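Local coordinates for segregation and condensation protein A (Thermococcus onnurineus, PDB 6IVH) that probably serves as the kleisin subunit of an archaeal Smc-based condensin, here represented by its N-terminal domain, and so takes part in chromosome organisation, at residues E7-T10 with P11-L15; W27-I31 with V32-E36; L50-A54 with R55-A59. All blocks are in the same frame, centred on the assembly; numbering follows the deposited sequence.

Interaction 1: E7-T10 with P11-L15; sequences EEIT and PVDIL
Asp13 OD2 is gripped twice by Thr10, and both donors arrive from the same face of the carboxylate. The backbone N of Thr10 reaches Asp13 OD2 over 2.9 Å, on its anti side and 30° out of the plane, with an almost straight N-H...O angle of 171°. The hydroxyl comes from nearly overhead: Thr10 OG1 lies 2.8 Å from Asp13 OD2 and donates to it. In return Asp13 N donates weakly to Thr10 OG1 at 3.4 Å. This reciprocal pattern is a capping box, with Thr10 as the N-cap of helix 11-20. With chi1 at 63°, OG1 sits between the backbone N and the carbonyl carbon, from where it meets Asp13 OD2 and, weakly, Asp13 N. An alanine in place of Asp13 would remove the carboxylate and would probably leave Thr10 N without this acceptor and the hydroxyl held at the helix end by the weak backbone bond alone, less firmly fixed in rotation. The first helical bond over the cap, Ile14 N to Thr10 O, is long at 3.5 Å and weak. Beside the cap, Ile9 CG2 meets Ile14 CG1 at 3.8 Å, the two side chains crossing at about a right angle. Ile14 also packs on Tyr38 and Leu42 of helix 31-47, Pro11 on Ala56 and Ala59 of helix 54-72, and Val12 on Leu111 and Met115 of helix 107-120, so all three other helices surround this start.

Interaction 2: W27-I31 with V32-E36; sequences WNIDI and VDLTE
Asp30 OD1 accepts from Val32 N at 3.2 Å, met on the anti side and 34° out of the carboxylate plane, and also forms a salt bridge with Arg103, close to the partner strand 104-105. Asp30 is thus the N-cap of helix 31-47, where strand 29-30 runs directly into it. With CG anti to its own backbone N (chi1 -165°), the carboxylate lies beside Val32 and points the same way. The other oxygen faces a second acid: Asp33 OD2 stands 2.9 Å from Asp30 OD2, the carboxylate planes turned 45° apart. These are two acceptors with no hydrogen bond between them, probably unfavourable if both are ionised, and Arg103 probably offsets this in part. In the backbone, Leu34 N bonds to Asp30 O at 2.6 Å. One residue on, Ile31 O accepts from Thr35 OG1 over a short 2.5 Å and, weakly, from Thr35 N at 3.2 Å. Leu63 O of helix 54-72 is a second partner of the same hydroxyl, whose single proton must be shared or alternate if both oxygens accept. Outward from these bonds the contact becomes apolar: Leu34 packs on Leu15 and Leu18 of helix 11-20, while Ile29 leans on Phe107 and Leu110 of helix 107-120. Across the junction the two side chains cross at a slant, Ile29 CG2 resting 3.8 Å from Leu34 CG.

Interaction 3: L50-A54 with R55-A59; sequences LRVSA and RAILA
Ser53 and Ala56 meet at the start of helix 54-72, where the serine is the N-cap. The junction combines a side-chain cap, backbone bonds of the first turn and apolar packing beside it, and a salt bridge leads out of it to another helix. In the cap, Ala56 N donates to Ser53 OG over 3.2 Å, with an N-H...O angle of 159°. The serine hydroxyl is placed for this by chi1 of 68°, which brings it toward the N-H groups of the first turn. The same hydroxyl is hydrogen-bonded to Ile9 O, so this buried group serves the helix end and the N-terminal segment together.

The backbone bonds begin one residue further along. Ile57 N reaches Ser53 O at 3.3 Å. Leu58 N is held more closely by Ala54 O, 2.8 Å away, with an N-H...O angle of 163°. Of these two successive helical bonds, the second is therefore both shorter and straighter than the first.

A charged arm leaves this turn in another direction. The Arg55 chain bends at its third torsion, and its NH2 forms a salt bridge with Glu119 of helix 107-120, while the side chain also touches Met115 and Leu118 there. Apolar contacts lie beside the cap, next to the loop, where Val52 is also set against Leu42 and Met45 of helix 31-47. A single valine branch serves both of its neighbours on helix 54-72: Val52 CG1 lies 3.6 Å from Ala56 CB and 4.3 Å from Ile57 CG1.

How the interactions relate
All three interactions are helix starts with a side-chain N-cap, and together they open helices 11-20, 31-47 and 54-72. Interactions 1 and 3 are close neighbours, their centres about 7 Å apart on the same side of the chain's centre. Two probable backbone hydrogen bonds join them, Ile9 N to Arg51 O at 2.8 Å and Ser53 N to Ile9 O at 2.9 Å, and Pro11 CG packs 3.4 Å from Ala56 N. Interaction 2 lies across the chain's centre, about 17 Å from interaction 1 between centres, yet Leu15 CD2 meets Leu34 CD1 at 4.0 Å. Interactions 2 and 3 do not touch; their nearest atoms are about 7 Å apart.

Interaction 1: E7-T10 with P11-L15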
ATOM      1  N   GLU A   7       5.707  -4.099  19.481  1.00 57.57           N
ATOM      2  CA  GLU A   7       5.720  -2.976  18.541  1.00 45.27           C
ATOM      3  C   GLU A   7       6.015  -3.515  17.147  1.00 50.29           C
ATOM      4  O   GLU A   7       7.047  -4.149  16.934  1.00 53.78           O
ATOM      5  CB  GLU A   7       6.770  -1.931  18.927  1.00 52.20           C
ATOM      6  CG  GLU A   7       6.871  -1.637  20.408  1.00 55.59           C
ATOM      7  CD  GLU A   7       6.932  -0.150  20.691  1.00 55.59           C
ATOM      8  OE1 GLU A   7       6.958   0.230  21.881  1.00 56.53           O
ATOM      9  OE2 GLU A   7       6.950   0.634  19.717  1.00 43.75           O
ATOM     10  N   GLU A   8       5.125  -3.259  16.192  1.00 46.46           N
ATOM     11  CA  GLU A   8       5.226  -3.866  14.874  1.00 40.67           C
ATOM     12  C   GLU A   8       5.206  -2.799  13.787  1.00 41.40           C
ATOM     13  O   GLU A   8       4.644  -1.716  13.964  1.00 45.69           O
ATOM     14  CB  GLU A   8       4.087  -4.868  14.646  1.00 36.55           C
ATOM     15  CG  GLU A   8       4.133  -6.071  15.576  1.00 38.79           C
ATOM     16  CD  GLU A   8       2.868  -6.906  15.518  1.00 43.22           C
ATOM     17  OE1 GLU A   8       1.795  -6.345  15.206  1.00 43.61           O
ATOM     18  OE2 GLU A   8       2.948  -8.123  15.784  1.00 44.67           O
ATOM     19  N   ILE A   9       5.837  -3.123  12.659  1.00 39.89           N
ATOM     20  CA  ILE A   9       5.778  -2.263  11.481  1.00 37.91           C
ATOM     21  C   ILE A   9       4.349  -2.262  10.957  1.00 39.11           C
ATOM     22  O   ILE A   9       3.789  -3.316  10.635  1.00 41.04           O
ATOM     23  CB  ILE A   9       6.761  -2.735  10.401  1.00 35.98           C
ATOM     24  CG1 ILE A   9       8.193  -2.768  10.940  1.00 41.17           C
ATOM     25  CG2 ILE A   9       6.674  -1.839   9.177  1.00 38.53           C
ATOM     26  CD1 ILE A   9       8.692  -1.439  11.429  1.00 44.30           C
ATOM     27  N   THR A  10       3.759  -1.086  10.871  1.00 36.49           N
ATOM     28  CA  THR A  10       2.386  -0.928  10.427  1.00 39.50           C
ATOM     29  C   THR A  10       2.341  -0.554   8.954  1.00 31.91           C
ATOM     30  O   THR A  10       3.346  -0.120   8.383  1.00 29.75           O
ATOM     31  CB  THR A  10       1.687   0.150  11.262  1.00 43.22           C
ATOM     32  OG1 THR A  10       2.339   1.408  11.056  1.00 42.90           O
ATOM     33  CG2 THR A  10       1.733  -0.212  12.741  1.00 36.28           C
ATOM     34  N   PRO A  11       1.189  -0.725   8.296  1.00 31.60           N
ATOM     35  CA  PRO A  11       1.086  -0.296   6.890  1.00 33.04           C
ATOM     36  C   PRO A  11       1.418   1.170   6.680  1.00 34.54           C
ATOM     37  O   PRO A  11       1.975   1.528   5.634  1.00 34.87           O
ATOM     38  CB  PRO A  11      -0.379  -0.590   6.538  1.00 37.38           C
ATOM     39  CG  PRO A  11      -0.796  -1.653   7.488  1.00 36.23           C
ATOM     40  CD  PRO A  11      -0.029  -1.419   8.754  1.00 30.98           C
ATOM     41  N   VAL A  12       1.092   2.031   7.645  1.00 31.29           N
ATOM     42  CA  VAL A  12       1.377   3.453   7.496  1.00 34.21           C
ATOM     43  C   VAL A  12       2.879   3.703   7.522  1.00 40.84           C
ATOM     44  O   VAL A  12       3.394   4.548   6.778  1.00 36.55           O
ATOM     45  CB  VAL A  12       0.646   4.255   8.588  1.00 38.99           C
ATOM     46  CG1 VAL A  12       0.890   5.747   8.409  1.00 34.95           C
ATOM     47  CG2 VAL A  12      -0.844   3.940   8.566  1.00 39.17           C
ATOM     48  N   ASP A  13       3.604   2.965   8.372  1.00 38.60           N
ATOM     49  CA  ASP A  13       5.056   3.109   8.453  1.00 33.26           C
ATOM     50  C   ASP A  13       5.706   2.924   7.087  1.00 37.80           C
ATOM     51  O   ASP A  13       6.565   3.716   6.682  1.00 38.22           O
ATOM     52  CB  ASP A  13       5.628   2.104   9.453  1.00 36.28           C
ATOM     53  CG  ASP A  13       5.226   2.404  10.881  1.00 37.72           C
ATOM     54  OD1 ASP A  13       5.105   3.596  11.228  1.00 39.72           O
ATOM     55  OD2 ASP A  13       5.032   1.444  11.657  1.00 42.44           O
ATOM     56  N   ILE A  14       5.306   1.879   6.361  1.00 36.86           N
ATOM     57  CA  ILE A  14       5.914   1.606   5.064  1.00 35.64           C
ATOM     58  C   ILE A  14       5.527   2.679   4.054  1.00 39.17           C
ATOM     59  O   ILE A  14       6.363   3.139   3.265  1.00 35.92           O
ATOM     60  CB  ILE A  14       5.526   0.197   4.583  1.00 36.84           C
ATOM     61  CG1 ILE A  14       6.005  -0.856   5.588  1.00 31.42           C
ATOM     62  CG2 ILE A  14       6.095  -0.070   3.198  1.00 39.14           C
ATOM     63  CD1 ILE A  14       5.593  -2.272   5.248  1.00 30.97           C
ATOM     64  N   LEU A  15       4.264   3.108   4.067  1.00 40.65           N
ATOM     65  CA  LEU A  15       3.818   4.106   3.101  1.00 41.08           C
ATOM     66  C   LEU A  15       4.471   5.459   3.357  1.00 40.27           C
ATOM     67  O   LEU A  15       4.886   6.139   2.410  1.00 40.88           O
ATOM     68  CB  LEU A  15       2.293   4.222   3.132  1.00 41.60           C
ATOM     69  CG  LEU A  15       1.525   2.990   2.644  1.00 38.09           C
ATOM     70  CD1 LEU A  15       0.066   3.050   3.071  1.00 24.68           C
ATOM     71  CD2 LEU A  15       1.639   2.860   1.129  1.00 31.80           C
TER

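Interaction 2: W27-I31 with V32-E36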
ATOM      1  N   TRP A  27       0.845  13.463  -4.266  1.00 66.23           N
ATOM      2  CA  TRP A  27      -0.326  13.986  -4.956  1.00 72.16           C
ATOM      3  C   TRP A  27      -0.738  13.144  -6.160  1.00 69.66           C
ATOM      4  O   TRP A  27      -1.931  13.101  -6.484  1.00 69.40           O
ATOM      5  CB  TRP A  27      -0.091  15.439  -5.384  1.00 75.88           C
ATOM      6  CG  TRP A  27       0.046  16.405  -4.228  1.00 76.05           C
ATOM      7  CD1 TRP A  27       1.160  17.117  -3.886  1.00 77.25           C
ATOM      8  CD2 TRP A  27      -0.961  16.758  -3.266  1.00 76.32           C
ATOM      9  NE1 TRP A  27       0.910  17.891  -2.780  1.00 76.62           N
ATOM     10  CE2 TRP A  27      -0.384  17.689  -2.378  1.00 77.26           C
ATOM     11  CE3 TRP A  27      -2.294  16.378  -3.070  1.00 78.71           C
ATOM     12  CZ2 TRP A  27      -1.090  18.245  -1.313  1.00 82.20           C
ATOM     13  CZ3 TRP A  27      -2.993  16.931  -2.008  1.00 83.00           C
ATOM     14  CH2 TRP A  27      -2.390  17.854  -1.145  1.00 83.00           C
ATOM     15  N   ASN A  28       0.196  12.465  -6.834  1.00 65.49           N
ATOM     16  CA  ASN A  28      -0.177  11.496  -7.871  1.00 68.78           C
ATOM     17  C   ASN A  28       0.553  10.173  -7.609  1.00 69.77           C
ATOM     18  O   ASN A  28       1.703   9.946  -7.990  1.00 69.85           O
ATOM     19  CB  ASN A  28       0.036  12.071  -9.307  1.00 69.06           C
ATOM     20  CG  ASN A  28       1.477  12.006  -9.818  1.00 84.57           C
ATOM     21  OD1 ASN A  28       2.439  12.079  -9.062  1.00 78.70           O
ATOM     22  ND2 ASN A  28       1.616  11.888 -11.135  1.00 90.25           N
ATOM     23  N   ILE A  29      -0.135   9.275  -6.916  1.00 69.15           N
ATOM     24  CA  ILE A  29       0.391   7.947  -6.631  1.00 65.39           C
ATOM     25  C   ILE A  29      -0.104   6.992  -7.705  1.00 62.21           C
ATOM     26  O   ILE A  29      -1.299   6.967  -8.023  1.00 69.80           O
ATOM     27  CB  ILE A  29      -0.038   7.468  -5.233  1.00 63.22           C
ATOM     28  CG1 ILE A  29       0.322   8.502  -4.165  1.00 62.73           C
ATOM     29  CG2 ILE A  29       0.596   6.123  -4.918  1.00 61.23           C
ATOM     30  CD1 ILE A  29      -0.022   8.054  -2.763  1.00 57.35           C
ATOM     31  N   ASP A  30       0.807   6.206  -8.270  1.00 62.31           N
ATOM     32  CA  ASP A  30       0.443   5.155  -9.215  1.00 57.70           C
ATOM     33  C   ASP A  30       0.283   3.856  -8.432  1.00 53.60           C
ATOM     34  O   ASP A  30       1.272   3.282  -7.964  1.00 56.03           O
ATOM     35  CB  ASP A  30       1.499   5.021 -10.311  1.00 56.21           C
ATOM     36  CG  ASP A  30       1.012   4.202 -11.499  1.00 58.10           C
ATOM     37  OD1 ASP A  30       0.112   3.355 -11.321  1.00 53.69           O
ATOM     38  OD2 ASP A  30       1.533   4.411 -12.616  1.00 61.40           O
ATOM     39  N   ILE A  31      -0.963   3.390  -8.292  1.00 49.23           N
ATOM     40  CA  ILE A  31      -1.237   2.232  -7.443  1.00 48.64           C
ATOM     41  C   ILE A  31      -0.561   0.980  -7.989  1.00 52.41           C
ATOM     42  O   ILE A  31      -0.232   0.061  -7.230  1.00 50.10           O
ATOM     43  CB  ILE A  31      -2.759   2.032  -7.280  1.00 48.59           C
ATOM     44  CG1 ILE A  31      -3.057   1.004  -6.188  1.00 45.03           C
ATOM     45  CG2 ILE A  31      -3.390   1.591  -8.586  1.00 48.85           C
ATOM     46  CD1 ILE A  31      -2.528   1.392  -4.831  1.00 49.65           C
ATOM     47  N   VAL A  32      -0.337   0.921  -9.304  1.00 50.86           N
ATOM     48  CA  VAL A  32       0.391  -0.203  -9.881  1.00 46.68           C
ATOM     49  C   VAL A  32       1.868  -0.116  -9.519  1.00 48.88           C
ATOM     50  O   VAL A  32       2.488  -1.108  -9.116  1.00 52.40           O
ATOM     51  CB  VAL A  32       0.183  -0.249 -11.406  1.00 55.47           C
ATOM     52  CG1 VAL A  32       0.999  -1.373 -12.025  1.00 52.57           C
ATOM     53  CG2 VAL A  32      -1.295  -0.416 -11.734  1.00 51.56           C
ATOM     54  N   ASP A  33       2.452   1.076  -9.647  1.00 52.64           N
ATOM     55  CA  ASP A  33       3.856   1.250  -9.292  1.00 51.40           C
ATOM     56  C   ASP A  33       4.056   1.256  -7.782  1.00 49.81           C
ATOM     57  O   ASP A  33       5.116   0.845  -7.298  1.00 47.35           O
ATOM     58  CB  ASP A  33       4.394   2.541  -9.907  1.00 58.19           C
ATOM     59  CG  ASP A  33       4.244   2.572 -11.417  1.00 66.66           C
ATOM     60  OD1 ASP A  33       4.123   1.488 -12.028  1.00 65.90           O
ATOM     61  OD2 ASP A  33       4.250   3.682 -11.993  1.00 67.97           O
ATOM     62  N   LEU A  34       3.053   1.710  -7.025  1.00 52.48           N
ATOM     63  CA  LEU A  34       3.173   1.757  -5.571  1.00 42.08           C
ATOM     64  C   LEU A  34       3.158   0.362  -4.958  1.00 41.60           C
ATOM     65  O   LEU A  34       3.797   0.138  -3.922  1.00 42.45           O
ATOM     66  CB  LEU A  34       2.046   2.609  -4.982  1.00 40.09           C
ATOM     67  CG  LEU A  34       1.988   2.895  -3.474  1.00 36.53           C
ATOM     68  CD1 LEU A  34       1.282   1.789  -2.690  1.00 29.35           C
ATOM     69  CD2 LEU A  34       3.380   3.145  -2.918  1.00 35.67           C
ATOM     70  N   THR A  35       2.441  -0.579  -5.575  1.00 41.24           N
ATOM     71  CA  THR A  35       2.256  -1.892  -4.965  1.00 42.29           C
ATOM     72  C   THR A  35       3.583  -2.626  -4.806  1.00 35.14           C
ATOM     73  O   THR A  35       3.884  -3.158  -3.731  1.00 36.80           O
ATOM     74  CB  THR A  35       1.276  -2.720  -5.795  1.00 43.32           C
ATOM     75  OG1 THR A  35       0.018  -2.035  -5.863  1.00 43.73           O
ATOM     76  CG2 THR A  35       1.067  -4.089  -5.161  1.00 39.05           C
ATOM     77  N   GLU A  36       4.399  -2.656  -5.860  1.00 35.61           N
ATOM     78  CA  GLU A  36       5.661  -3.382  -5.763  1.00 44.82           C
ATOM     79  C   GLU A  36       6.677  -2.636  -4.906  1.00 48.85           C
ATOM     80  O   GLU A  36       7.515  -3.268  -4.257  1.00 45.02           O
ATOM     81  CB  GLU A  36       6.229  -3.664  -7.157  1.00 48.72           C
ATOM     82  CG  GLU A  36       7.393  -4.664  -7.175  1.00 64.35           C
ATOM     83  CD  GLU A  36       7.017  -6.040  -6.637  1.00 65.84           C
ATOM     84  OE1 GLU A  36       5.814  -6.378  -6.640  1.00 67.97           O
ATOM     85  OE2 GLU A  36       7.930  -6.785  -6.219  1.00 56.80           O
TER

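Interaction 3: L50-A54 with R55-A59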
ATOM      1  N   LEU A  50      12.462  -8.228  11.242  1.00 33.03           N
ATOM      2  CA  LEU A  50      11.846  -7.258  12.130  1.00 39.35           C
ATOM      3  C   LEU A  50      10.353  -7.525  12.247  1.00 44.55           C
ATOM      4  O   LEU A  50       9.728  -8.071  11.335  1.00 53.48           O
ATOM      5  CB  LEU A  50      12.087  -5.834  11.632  1.00 42.31           C
ATOM      6  CG  LEU A  50      13.520  -5.565  11.183  1.00 43.44           C
ATOM      7  CD1 LEU A  50      13.607  -4.243  10.430  1.00 38.03           C
ATOM      8  CD2 LEU A  50      14.468  -5.593  12.379  1.00 40.83           C
ATOM      9  N   ARG A  51       9.789  -7.136  13.389  1.00 38.22           N
ATOM     10  CA  ARG A  51       8.371  -7.350  13.643  1.00 37.70           C
ATOM     11  C   ARG A  51       7.542  -6.511  12.683  1.00 35.91           C
ATOM     12  O   ARG A  51       7.625  -5.279  12.690  1.00 39.01           O
ATOM     13  CB  ARG A  51       8.030  -6.985  15.090  1.00 43.50           C
ATOM     14  CG  ARG A  51       8.744  -7.768  16.182  1.00 50.60           C
ATOM     15  CD  ARG A  51       7.940  -7.751  17.461  1.00 56.26           C
ATOM     16  NE  ARG A  51       8.721  -8.144  18.632  1.00 67.09           N
ATOM     17  CZ  ARG A  51       8.411  -7.800  19.878  1.00 70.94           C
ATOM     18  NH1 ARG A  51       7.324  -7.078  20.110  1.00 66.96           N
ATOM     19  NH2 ARG A  51       9.178  -8.184  20.890  1.00 68.36           N
ATOM     20  N   VAL A  52       6.756  -7.180  11.846  1.00 35.28           N
ATOM     21  CA  VAL A  52       5.852  -6.533  10.906  1.00 37.91           C
ATOM     22  C   VAL A  52       4.442  -7.001  11.232  1.00 35.49           C
ATOM     23  O   VAL A  52       4.197  -8.209  11.344  1.00 29.52           O
ATOM     24  CB  VAL A  52       6.228  -6.849   9.446  1.00 41.70           C
ATOM     25  CG1 VAL A  52       5.097  -6.468   8.503  1.00 34.91           C
ATOM     26  CG2 VAL A  52       7.505  -6.119   9.061  1.00 42.71           C
ATOM     27  N   SER A  53       3.522  -6.052  11.399  1.00 41.23           N
ATOM     28  CA  SER A  53       2.176  -6.378  11.849  1.00 37.47           C
ATOM     29  C   SER A  53       1.420  -7.181  10.793  1.00 40.88           C
ATOM     30  O   SER A  53       1.796  -7.228   9.617  1.00 37.31           O
ATOM     31  CB  SER A  53       1.396  -5.105  12.181  1.00 41.66           C
ATOM     32  OG  SER A  53       1.119  -4.357  11.008  1.00 43.09           O
ATOM     33  N   ALA A  54       0.330  -7.816  11.234  1.00 45.64           N
ATOM     34  CA  ALA A  54      -0.526  -8.548  10.307  1.00 38.34           C
ATOM     35  C   ALA A  54      -1.200  -7.613   9.313  1.00 36.56           C
ATOM     36  O   ALA A  54      -1.392  -7.983   8.149  1.00 35.40           O
ATOM     37  CB  ALA A  54      -1.575  -9.352  11.075  1.00 26.55           C
ATOM     38  N   ARG A  55      -1.560  -6.401   9.748  1.00 32.50           N
ATOM     39  CA  ARG A  55      -2.192  -5.451   8.838  1.00 40.34           C
ATOM     40  C   ARG A  55      -1.253  -5.075   7.701  1.00 37.06           C
ATOM     41  O   ARG A  55      -1.685  -4.930   6.551  1.00 43.93           O
ATOM     42  CB  ARG A  55      -2.645  -4.207   9.605  1.00 41.84           C
ATOM     43  CG  ARG A  55      -3.504  -4.523  10.819  1.00 48.69           C
ATOM     44  CD  ARG A  55      -3.914  -3.270  11.582  1.00 62.47           C
ATOM     45  NE  ARG A  55      -5.077  -2.611  10.993  1.00 61.51           N
ATOM     46  CZ  ARG A  55      -5.034  -1.446  10.355  1.00 66.89           C
ATOM     47  NH1 ARG A  55      -3.882  -0.802  10.222  1.00 71.77           N
ATOM     48  NH2 ARG A  55      -6.145  -0.921   9.854  1.00 66.65           N
ATOM     49  N   ALA A  56       0.040  -4.924   7.998  1.00 36.81           N
ATOM     50  CA  ALA A  56       1.012  -4.652   6.944  1.00 35.44           C
ATOM     51  C   ALA A  56       1.137  -5.825   5.979  1.00 34.23           C
ATOM     52  O   ALA A  56       1.410  -5.621   4.790  1.00 29.25           O
ATOM     53  CB  ALA A  56       2.372  -4.316   7.554  1.00 31.59           C
ATOM     54  N   ILE A  57       0.948  -7.051   6.467  1.00 27.92           N
ATOM     55  CA  ILE A  57       0.936  -8.207   5.579  1.00 30.54           C
ATOM     56  C   ILE A  57      -0.344  -8.226   4.753  1.00 33.22           C
ATOM     57  O   ILE A  57      -0.313  -8.456   3.539  1.00 35.95           O
ATOM     58  CB  ILE A  57       1.109  -9.504   6.390  1.00 38.72           C
ATOM     59  CG1 ILE A  57       2.482  -9.534   7.072  1.00 35.69           C
ATOM     60  CG2 ILE A  57       0.920 -10.720   5.504  1.00 33.51           C
ATOM     61  CD1 ILE A  57       2.683 -10.722   7.990  1.00 40.20           C
ATOM     62  N   LEU A  58      -1.487  -7.972   5.397  1.00 36.65           N
ATOM     63  CA  LEU A  58      -2.761  -7.954   4.685  1.00 33.66           C
ATOM     64  C   LEU A  58      -2.835  -6.805   3.685  1.00 37.86           C
ATOM     65  O   LEU A  58      -3.463  -6.946   2.628  1.00 36.06           O
ATOM     66  CB  LEU A  58      -3.913  -7.863   5.686  1.00 34.66           C
ATOM     67  CG  LEU A  58      -5.329  -7.682   5.133  1.00 33.91           C
ATOM     68  CD1 LEU A  58      -5.710  -8.842   4.229  1.00 42.94           C
ATOM     69  CD2 LEU A  58      -6.323  -7.535   6.270  1.00 44.47           C
ATOM     70  N   ALA A  59      -2.204  -5.669   3.996  1.00 37.17           N
ATOM     71  CA  ALA A  59      -2.235  -4.532   3.084  1.00 36.56           C
ATOM     72  C   ALA A  59      -1.557  -4.853   1.759  1.00 35.00           C
ATOM     73  O   ALA A  59      -1.922  -4.287   0.722  1.00 35.49           O
ATOM     74  CB  ALA A  59      -1.579  -3.316   3.740  1.00 35.34           C
TER